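Endoglucanase E-5 (Thermobifida fusca, PDB 2CKS) hydrolyses internal beta-1,4-glucosidic linkages in cellulose, lichenin and cereal beta-D-glucans, here represented by its family 5 catalytic domain. Local coordinates at residues 158-163 against 196-201; 121-126 against 132-137. All coordinates share one frame; numbering follows the deposited sequence. Where two conformers were deposited one is given.

Contact 1 (158-163 against 196-201). With NA (sodium ion), chain H.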
ATOM      1  N   VAL A 158     -18.863   1.128  -7.217  1.00  7.37           N
ATOM      2  CA  VAL A 158     -18.703  -0.158  -7.886  1.00  7.59           C
ATOM      3  C   VAL A 158     -18.256  -1.209  -6.870  1.00  6.89           C
ATOM      4  O   VAL A 158     -18.782  -2.310  -6.831  1.00  7.06           O
ATOM      5  CB  VAL A 158     -17.689  -0.070  -9.048  1.00  7.98           C
ATOM      6  CG1 VAL A 158     -17.411  -1.446  -9.625  1.00  8.85           C
ATOM      7  CG2 VAL A 158     -18.204   0.883 -10.119  1.00  9.05           C
ATOM      8  N   ILE A 159     -17.295  -0.852  -6.028  1.00  6.41           N
ATOM      9  CA  ILE A 159     -16.844  -1.750  -4.966  1.00  6.77           C
ATOM     10  C   ILE A 159     -17.916  -1.969  -3.899  1.00  6.59           C
ATOM     11  O   ILE A 159     -18.185  -3.107  -3.517  1.00  6.67           O
ATOM     12  CB  ILE A 159     -15.545  -1.203  -4.325  1.00  6.48           C
ATOM     13  CG1 ILE A 159     -14.404  -1.264  -5.341  1.00  7.46           C
ATOM     14  CG2 ILE A 159     -15.179  -1.984  -3.078  1.00  6.71           C
ATOM     15  CD1 ILE A 159     -13.208  -0.460  -4.969  1.00  8.01           C
ATOM     16  N   ARG A 160     -18.533  -0.880  -3.440  1.00  6.37           N
ATOM     17  CA  ARG A 160     -19.435  -0.917  -2.294  1.00  6.83           C
ATOM     18  C   ARG A 160     -20.740  -1.634  -2.621  1.00  6.71           C
ATOM     19  O   ARG A 160     -21.396  -2.180  -1.736  1.00  7.33           O
ATOM     20  CB  ARG A 160     -19.706   0.502  -1.783  1.00  6.67           C
ATOM     21  CG  ARG A 160     -18.488   1.164  -1.118  1.00  8.50           C
ATOM     22  CD  ARG A 160     -18.289   0.687   0.291  1.00  9.47           C
ATOM     23  NE  ARG A 160     -16.966   0.936   0.865  1.00  7.50           N
ATOM     24  CZ  ARG A 160     -16.599   2.048   1.486  1.00  7.02           C
ATOM     25  NH1 ARG A 160     -17.410   3.096   1.581  1.00  7.41           N
ATOM     26  NH2 ARG A 160     -15.387   2.122   2.006  1.00  7.15           N
ATOM     27  N   GLN A 161     -21.097  -1.660  -3.899  1.00  6.90           N
ATOM     28  CA  GLN A 161     -22.266  -2.396  -4.358  1.00  7.43           C
ATOM     29  C   GLN A 161     -22.099  -3.887  -4.093  1.00  7.35           C
ATOM     30  O   GLN A 161     -23.070  -4.590  -3.816  1.00  7.74           O
ATOM     31  CB  GLN A 161     -22.474  -2.148  -5.853  1.00  7.82           C
ATOM     32  CG  GLN A 161     -23.590  -2.966  -6.492  1.00  9.41           C
ATOM     33  CD  GLN A 161     -23.760  -2.645  -7.949  1.00 10.67           C
ATOM     34  OE1 GLN A 161     -23.595  -1.494  -8.360  1.00 10.43           O
ATOM     35  NE2 GLN A 161     -24.087  -3.657  -8.745  1.00 13.26           N
ATOM     36  N   ARG A 162     -20.863  -4.354  -4.195  1.00  7.91           N
ATOM     37  CA  ARG A 162     -20.538  -5.772  -4.084  1.00  8.40           C
ATOM     38  C   ARG A 162     -19.948  -6.166  -2.732  1.00  8.72           C
ATOM     39  O   ARG A 162     -20.100  -7.302  -2.275  1.00  8.99           O
ATOM     40  CB  ARG A 162     -19.543  -6.119  -5.184  1.00  8.67           C
ATOM     41  CG  ARG A 162     -20.142  -6.012  -6.549  1.00  9.87           C
ATOM     42  CD  ARG A 162     -19.165  -5.748  -7.657  1.00 11.18           C
ATOM     43  NE  ARG A 162     -19.876  -5.787  -8.927  1.00 11.99           N
ATOM     44  CZ  ARG A 162     -20.427  -4.743  -9.540  1.00 12.62           C
ATOM     45  NH1 ARG A 162     -20.358  -3.519  -9.034  1.00 12.68           N
ATOM     46  NH2 ARG A 162     -21.069  -4.931 -10.687  1.00 14.44           N
ATOM     47  N   ASP A 163     -19.301  -5.209  -2.080  1.00  8.63           N
ATOM     48  CA  ASP A 163     -18.570  -5.465  -0.856  1.00  9.16           C
ATOM     49  C   ASP A 163     -18.695  -4.193  -0.018  1.00  9.24           C
ATOM     50  O   ASP A 163     -17.797  -3.368  -0.002  1.00  9.39           O
ATOM     51  CB  ASP A 163     -17.122  -5.782  -1.215  1.00  9.37           C
ATOM     52  CG  ASP A 163     -16.309  -6.257  -0.047  1.00 12.55           C
ATOM     53  OD1 ASP A 163     -16.880  -6.595   1.017  1.00 14.44           O
ATOM     54  OD2 ASP A 163     -15.061  -6.352  -0.123  1.00 15.55           O
ATOM     55  N   ALA A 196     -17.647   9.515   1.221  1.00 13.32           N
ATOM     56  CA  ALA A 196     -17.864   8.142   1.626  1.00 12.61           C
ATOM     57  C   ALA A 196     -17.141   7.981   2.939  1.00 12.97           C
ATOM     58  O   ALA A 196     -16.246   8.767   3.270  1.00 13.30           O
ATOM     59  CB  ALA A 196     -17.314   7.172   0.606  1.00 12.46           C
ATOM     60  N   SER A 197     -17.542   6.973   3.687  1.00 12.09           N
ATOM     61  CA  SER A 197     -16.872   6.645   4.920  1.00 11.92           C
ATOM     62  C   SER A 197     -16.226   5.273   4.806  1.00 10.75           C
ATOM     63  O   SER A 197     -16.281   4.616   3.762  1.00  9.83           O
ATOM     64  CB  SER A 197     -17.851   6.728   6.070  0.60 11.61           C
ATOM     65  OG  SER A 197     -18.281   8.070   6.195  0.60 12.87           O
ATOM     66  N   ASN A 198     -15.555   4.871   5.873  1.00  9.76           N
ATOM     67  CA  ASN A 198     -14.657   3.750   5.825  1.00  9.16           C
ATOM     68  C   ASN A 198     -13.599   3.947   4.741  1.00  8.06           C
ATOM     69  O   ASN A 198     -13.236   3.019   4.037  1.00  8.14           O
ATOM     70  CB  ASN A 198     -15.451   2.458   5.640  1.00 10.27           C
ATOM     71  CG  ASN A 198     -14.856   1.323   6.383  1.00  9.92           C
ATOM     72  OD1 ASN A 198     -14.112   1.525   7.341  1.00 11.66           O
ATOM     73  ND2 ASN A 198     -15.162   0.113   5.955  1.00 12.81           N
ATOM     74  N   ILE A 199     -13.116   5.187   4.632  0.60  7.27           N
ATOM     75  CA  ILE A 199     -12.105   5.606   3.663  0.60  7.36           C
ATOM     76  C   ILE A 199     -10.826   5.972   4.411  0.60  6.57           C
ATOM     77  O   ILE A 199     -10.893   6.513   5.518  0.60  7.05           O
ATOM     78  CB  ILE A 199     -12.609   6.859   2.874  0.60  6.97           C
ATOM     79  CG1 ILE A 199     -13.854   6.530   2.037  0.60  8.44           C
ATOM     80  CG2 ILE A 199     -11.506   7.460   1.996  0.60  8.57           C
ATOM     81  CD1 ILE A 199     -13.638   5.478   0.967  0.60  8.88           C
ATOM     82  N   MET A 200      -9.673   5.674   3.807  1.00  5.73           N
ATOM     83  CA  MET A 200      -8.381   6.186   4.251  1.00  5.49           C
ATOM     84  C   MET A 200      -7.720   6.864   3.065  1.00  5.32           C
ATOM     85  O   MET A 200      -8.104   6.630   1.911  1.00  5.50           O
ATOM     86  CB  MET A 200      -7.500   5.039   4.738  1.00  5.56           C
ATOM     87  CG  MET A 200      -8.184   4.134   5.731  1.00  6.58           C
ATOM     88  SD  MET A 200      -7.048   2.911   6.379  1.00  7.79           S
ATOM     89  CE  MET A 200      -6.117   3.864   7.506  1.00  9.40           C
ATOM     90  N   TYR A 201      -6.744   7.705   3.351  1.00  4.56           N
ATOM     91  CA  TYR A 201      -6.031   8.446   2.322  1.00  4.80           C
ATOM     92  C   TYR A 201      -4.575   8.031   2.349  1.00  5.19           C
ATOM     93  O   TYR A 201      -3.985   7.860   3.416  1.00  6.08           O
ATOM     94  CB  TYR A 201      -6.175   9.943   2.563  1.00  4.58           C
ATOM     95  CG  TYR A 201      -7.602  10.412   2.436  1.00  4.36           C
ATOM     96  CD1 TYR A 201      -8.439  10.433   3.541  1.00  5.25           C
ATOM     97  CD2 TYR A 201      -8.122  10.815   1.213  1.00  4.26           C
ATOM     98  CE1 TYR A 201      -9.747  10.864   3.430  1.00  6.52           C
ATOM     99  CE2 TYR A 201      -9.426  11.242   1.097  1.00  5.42           C
ATOM    100  CZ  TYR A 201     -10.231  11.276   2.202  1.00  6.16           C
ATOM    101  OH  TYR A 201     -11.539  11.704   2.076  1.00  9.29           O
TER
HETATM  102 NA    NA H1436     -15.948  -7.999   2.893  0.60 12.70          NA
HETATM  103  O   HOH W   1     -13.784  -8.157   1.063  1.00 15.45           O
HETATM  104  O   HOH W   2     -17.466  -8.672   4.632  1.00 27.89           O
HETATM  105  O   HOH W   3     -15.234  -6.432   3.328  0.40 16.14           O
HETATM  106  O   HOH W   4     -14.504  -6.394   4.559  0.50 12.86           O
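R160 leaves its helix with CG beside the backbone N and anti to the carbonyl carbon (chi1 -69°), and the chain then bends at chi2 (-79°), a path that carries its guanidinium to the backbone carbonyls of S197 and N198. NH1 bonds S197 O at 2.9 Å, with an N-H...O angle of 144°; the carbonyl oxygen sits somewhat out of the guanidinium plane. NH2 adds two weak bonds, one to N198 O at 3.1 Å, near the guanidinium plane, the other to S197 O at 3.2 Å, so S197 O receives both terminal nitrogens. The same NH2 also bonds S166 O. An apolar atom closes in beside these polar ones: N198 CB lies 3.7 Å from R160 NH2. In the TIM barrel of this family 5 glycosidase, the arginine ties the end of outer helix 145-162 to the loop leading into barrel strand 199-206, at the N-terminal end of that strand and near the surface. With an alanine here, the carbonyls of S197 and N198 would probably lose their guanidinium partner, and the loop would be tied less firmly to the helix. N198 turns its own amide to a different partner, with OD1 accepting from V13 N. Further along the same segment as R160, D163 binds the sodium ion through OD1 at 2.5 Å, and the same oxygen is also a zinc ligand. A127, K129 and D165 complete the protein share of the sodium site.

Contact 2 (121-126 against 132-137); sequences EIAQRH and VLYEIA
Y134 reaches from its strand to the helix and meets I122 and A123 with the outer part of its ring. The closest carbon contact is I122 CG2 to Y134 CE1, 3.5 Å, where the methyl comes in at the ring edge, near its plane. That branch lies anti to the backbone N of I122, while CG1 is beside it (chi1 -64°). Past the ring, Y134 OH comes within 3.4 Å of A123 CA and 4.0 Å of A123 CB, consistent with the alanine's small side chain letting the phenol end lie close to the helix backbone. The hydroxyl's polar partner is D163 OD2. Helix 112-126 and strand 132-135 form the second half of a beta-alpha-beta unit of the TIM barrel that starts at strand 95-101; their short segments run nearly antiparallel, at 172°, with axes 10.7 Å apart. Packing is looser toward the turn joining them: H126 CB is still 4.5 Å from Y134 OH, and V132 points toward the helix but its side chain comes no nearer than 4.7 Å. V132 instead sets CG1 over one face of the Y134 ring, 4.0 Å above its plane and offset toward the rim. The H126 ring is held through ND1 by K129 and through NE2 by H83, which also packs against I122. On the solvent side of the helix, Q124 and R125 are exposed and make no contact with the strand.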
ATOM      1  N   GLU A 121     -14.874  -7.337 -10.267  1.00  7.27           N
ATOM      2  CA  GLU A 121     -14.561  -8.758 -10.173  1.00  7.84           C
ATOM      3  C   GLU A 121     -13.944  -9.117  -8.813  1.00  7.40           C
ATOM      4  O   GLU A 121     -14.329 -10.108  -8.181  1.00  8.12           O
ATOM      5  CB  GLU A 121     -13.637  -9.209 -11.301  1.00  7.60           C
ATOM      6  CG  GLU A 121     -13.266 -10.675 -11.133  1.00  8.72           C
ATOM      7  CD  GLU A 121     -12.680 -11.342 -12.354  1.00  8.82           C
ATOM      8  OE1 GLU A 121     -12.191 -12.487 -12.178  1.00 10.93           O
ATOM      9  OE2 GLU A 121     -12.697 -10.753 -13.458  1.00 10.92           O
ATOM     10  N   ILE A 122     -12.998  -8.306  -8.355  1.00  7.19           N
ATOM     11  CA  ILE A 122     -12.314  -8.579  -7.103  1.00  7.37           C
ATOM     12  C   ILE A 122     -13.295  -8.482  -5.942  1.00  6.87           C
ATOM     13  O   ILE A 122     -13.350  -9.364  -5.096  1.00  6.93           O
ATOM     14  CB  ILE A 122     -11.149  -7.591  -6.895  1.00  7.09           C
ATOM     15  CG1 ILE A 122     -10.071  -7.773  -7.971  1.00  8.89           C
ATOM     16  CG2 ILE A 122     -10.570  -7.724  -5.480  1.00  7.65           C
ATOM     17  CD1 ILE A 122      -9.374  -9.121  -7.999  1.00  8.46           C
ATOM     18  N   ALA A 123     -14.080  -7.412  -5.902  1.00  6.95           N
ATOM     19  CA  ALA A 123     -15.017  -7.214  -4.795  1.00  7.75           C
ATOM     20  C   ALA A 123     -16.078  -8.310  -4.716  1.00  8.61           C
ATOM     21  O   ALA A 123     -16.441  -8.733  -3.622  1.00  9.28           O
ATOM     22  CB  ALA A 123     -15.673  -5.840  -4.886  1.00  7.26           C
ATOM     23  N   GLN A 124     -16.587  -8.758  -5.862  0.70  9.41           N
ATOM     24  CA  GLN A 124     -17.589  -9.829  -5.863  0.70 10.54           C
ATOM     25  C   GLN A 124     -16.974 -11.131  -5.349  0.70 10.42           C
ATOM     26  O   GLN A 124     -17.532 -11.772  -4.456  0.70 10.94           O
ATOM     27  CB  GLN A 124     -18.200 -10.041  -7.252  0.70 10.90           C
ATOM     28  CG  GLN A 124     -19.448 -10.945  -7.247  0.70 13.67           C
ATOM     29  CD  GLN A 124     -19.152 -12.437  -7.398  0.70 15.88           C
ATOM     30  OE1 GLN A 124     -18.050 -12.835  -7.795  0.70 18.86           O
ATOM     31  NE2 GLN A 124     -20.148 -13.267  -7.093  0.70 17.89           N
ATOM     32  N   ARG A 125     -15.807 -11.491  -5.880  1.00 10.28           N
ATOM     33  CA  ARG A 125     -15.161 -12.748  -5.512  1.00 10.37           C
ATOM     34  C   ARG A 125     -14.804 -12.808  -4.036  1.00 10.05           C
ATOM     35  O   ARG A 125     -14.961 -13.849  -3.393  1.00 10.27           O
ATOM     36  CB  ARG A 125     -13.889 -12.941  -6.333  1.00 10.70           C
ATOM     37  CG  ARG A 125     -13.155 -14.250  -6.063  1.00 13.03           C
ATOM     38  CD  ARG A 125     -13.825 -15.462  -6.675  1.00 16.69           C
ATOM     39  NE  ARG A 125     -13.677 -15.503  -8.131  1.00 19.77           N
ATOM     40  CZ  ARG A 125     -12.591 -15.937  -8.783  1.00 21.44           C
ATOM     41  NH1 ARG A 125     -11.515 -16.381  -8.127  1.00 21.68           N
ATOM     42  NH2 ARG A 125     -12.581 -15.920 -10.110  1.00 22.28           N
ATOM     43  N   HIS A 126     -14.338 -11.690  -3.502  1.00  9.24           N
ATOM     44  CA  HIS A 126     -13.755 -11.661  -2.157  1.00  9.10           C
ATOM     45  C   HIS A 126     -14.606 -10.929  -1.121  1.00  9.65           C
ATOM     46  O   HIS A 126     -14.133 -10.647  -0.022  1.00  9.62           O
ATOM     47  CB  HIS A 126     -12.360 -11.056  -2.243  1.00  8.87           C
ATOM     48  CG  HIS A 126     -11.451 -11.815  -3.154  1.00  8.15           C
ATOM     49  ND1 HIS A 126     -10.773 -12.946  -2.753  1.00  7.22           N
ATOM     50  CD2 HIS A 126     -11.163 -11.646  -4.465  1.00  7.99           C
ATOM     51  CE1 HIS A 126     -10.075 -13.419  -3.769  1.00  9.13           C
ATOM     52  NE2 HIS A 126     -10.298 -12.653  -4.822  1.00  8.29           N
ATOM     53  N   VAL A 132      -9.342  -7.760   3.321  1.00  6.30           N
ATOM     54  CA  VAL A 132      -8.951  -7.147   2.058  1.00  6.57           C
ATOM     55  C   VAL A 132      -9.339  -5.665   2.072  1.00  6.27           C
ATOM     56  O   VAL A 132     -10.477  -5.315   2.396  1.00  6.44           O
ATOM     57  CB  VAL A 132      -9.633  -7.859   0.879  1.00  6.88           C
ATOM     58  CG1 VAL A 132      -9.184  -7.272  -0.443  1.00  8.11           C
ATOM     59  CG2 VAL A 132      -9.335  -9.366   0.915  1.00  7.15           C
ATOM     60  N   LEU A 133      -8.364  -4.812   1.757  1.00  6.11           N
ATOM     61  CA  LEU A 133      -8.533  -3.371   1.596  1.00  6.36           C
ATOM     62  C   LEU A 133      -8.239  -3.045   0.125  1.00  6.05           C
ATOM     63  O   LEU A 133      -7.408  -3.687  -0.511  1.00  6.01           O
ATOM     64  CB  LEU A 133      -7.553  -2.606   2.486  1.00  6.48           C
ATOM     65  CG  LEU A 133      -7.676  -2.776   4.002  1.00  6.51           C
ATOM     66  CD1 LEU A 133      -7.015  -4.057   4.478  1.00  8.33           C
ATOM     67  CD2 LEU A 133      -7.074  -1.570   4.724  1.00  8.06           C
ATOM     68  N   TYR A 134      -8.926  -2.049  -0.414  1.00  5.92           N
ATOM     69  CA  TYR A 134      -8.845  -1.710  -1.836  1.00  6.12           C
ATOM     70  C   TYR A 134      -8.182  -0.363  -2.025  1.00  6.06           C
ATOM     71  O   TYR A 134      -8.678   0.636  -1.526  1.00  7.05           O
ATOM     72  CB  TYR A 134     -10.252  -1.663  -2.438  1.00  6.00           C
ATOM     73  CG  TYR A 134     -10.978  -2.975  -2.355  1.00  8.19           C
ATOM     74  CD1 TYR A 134     -10.901  -3.881  -3.381  1.00 12.25           C
ATOM     75  CD2 TYR A 134     -11.715  -3.322  -1.235  1.00 11.22           C
ATOM     76  CE1 TYR A 134     -11.555  -5.089  -3.316  1.00 13.39           C
ATOM     77  CE2 TYR A 134     -12.370  -4.540  -1.167  1.00 12.89           C
ATOM     78  CZ  TYR A 134     -12.285  -5.414  -2.211  1.00 13.45           C
ATOM     79  OH  TYR A 134     -12.928  -6.630  -2.145  1.00 15.18           O
ATOM     80  N   GLU A 135      -7.066  -0.331  -2.739  1.00  5.92           N
ATOM     81  CA  GLU A 135      -6.339   0.905  -3.010  1.00  5.45           C
ATOM     82  C   GLU A 135      -6.591   1.270  -4.472  1.00  5.16           C
ATOM     83  O   GLU A 135      -6.032   0.661  -5.373  1.00  5.80           O
ATOM     84  CB  GLU A 135      -4.846   0.723  -2.731  1.00  5.58           C
ATOM     85  CG  GLU A 135      -4.007   1.972  -2.988  1.00  6.70           C
ATOM     86  CD  GLU A 135      -2.562   1.830  -2.546  1.00 10.25           C
ATOM     87  OE1 GLU A 135      -1.840   2.850  -2.576  1.00 10.54           O
ATOM     88  OE2 GLU A 135      -2.149   0.712  -2.157  1.00  9.39           O
ATOM     89  N   ILE A 136      -7.429   2.273  -4.700  1.00  5.55           N
ATOM     90  CA  ILE A 136      -8.023   2.485  -6.030  1.00  5.55           C
ATOM     91  C   ILE A 136      -7.200   3.335  -7.014  1.00  5.84           C
ATOM     92  O   ILE A 136      -7.526   3.380  -8.198  1.00  6.82           O
ATOM     93  CB  ILE A 136      -9.453   3.048  -5.905  1.00  5.43           C
ATOM     94  CG1 ILE A 136      -9.449   4.384  -5.156  1.00  5.53           C
ATOM     95  CG2 ILE A 136     -10.360   2.017  -5.239  1.00  6.28           C
ATOM     96  CD1 ILE A 136     -10.754   5.135  -5.252  1.00  5.39           C
ATOM     97  N   ALA A 137      -6.129   3.969  -6.538  1.00  6.29           N
ATOM     98  CA  ALA A 137      -5.259   4.779  -7.393  1.00  6.90           C
ATOM     99  C   ALA A 137      -3.944   5.098  -6.683  1.00  7.14           C
ATOM    100  O   ALA A 137      -3.826   6.121  -6.012  1.00  8.15           O
ATOM    101  CB  ALA A 137      -5.972   6.073  -7.793  1.00  7.20           C
TER

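Contacts 1 and 2 have centres 9 Å apart, and contact 2 comes first along the chain, strand 132-135 leading into helix 145-162. Their polar meeting point is D163 OD2 with Y134 OH, 3.0 Å apart and probably hydrogen-bonded, which connects the tyrosine of contact 2 to an aspartate whose OD1 binds sodium. Packing joins them too: R162 CB lies 3.9 Å from A123 CB, and I159 CD1 is 3.8 Å from I136 CG2. The Y134 side chain itself stays about 6 Å from the sodium ion at its nearest atoms. Both contacts lie away from E139 and E231, the probable proton donor and nucleophile.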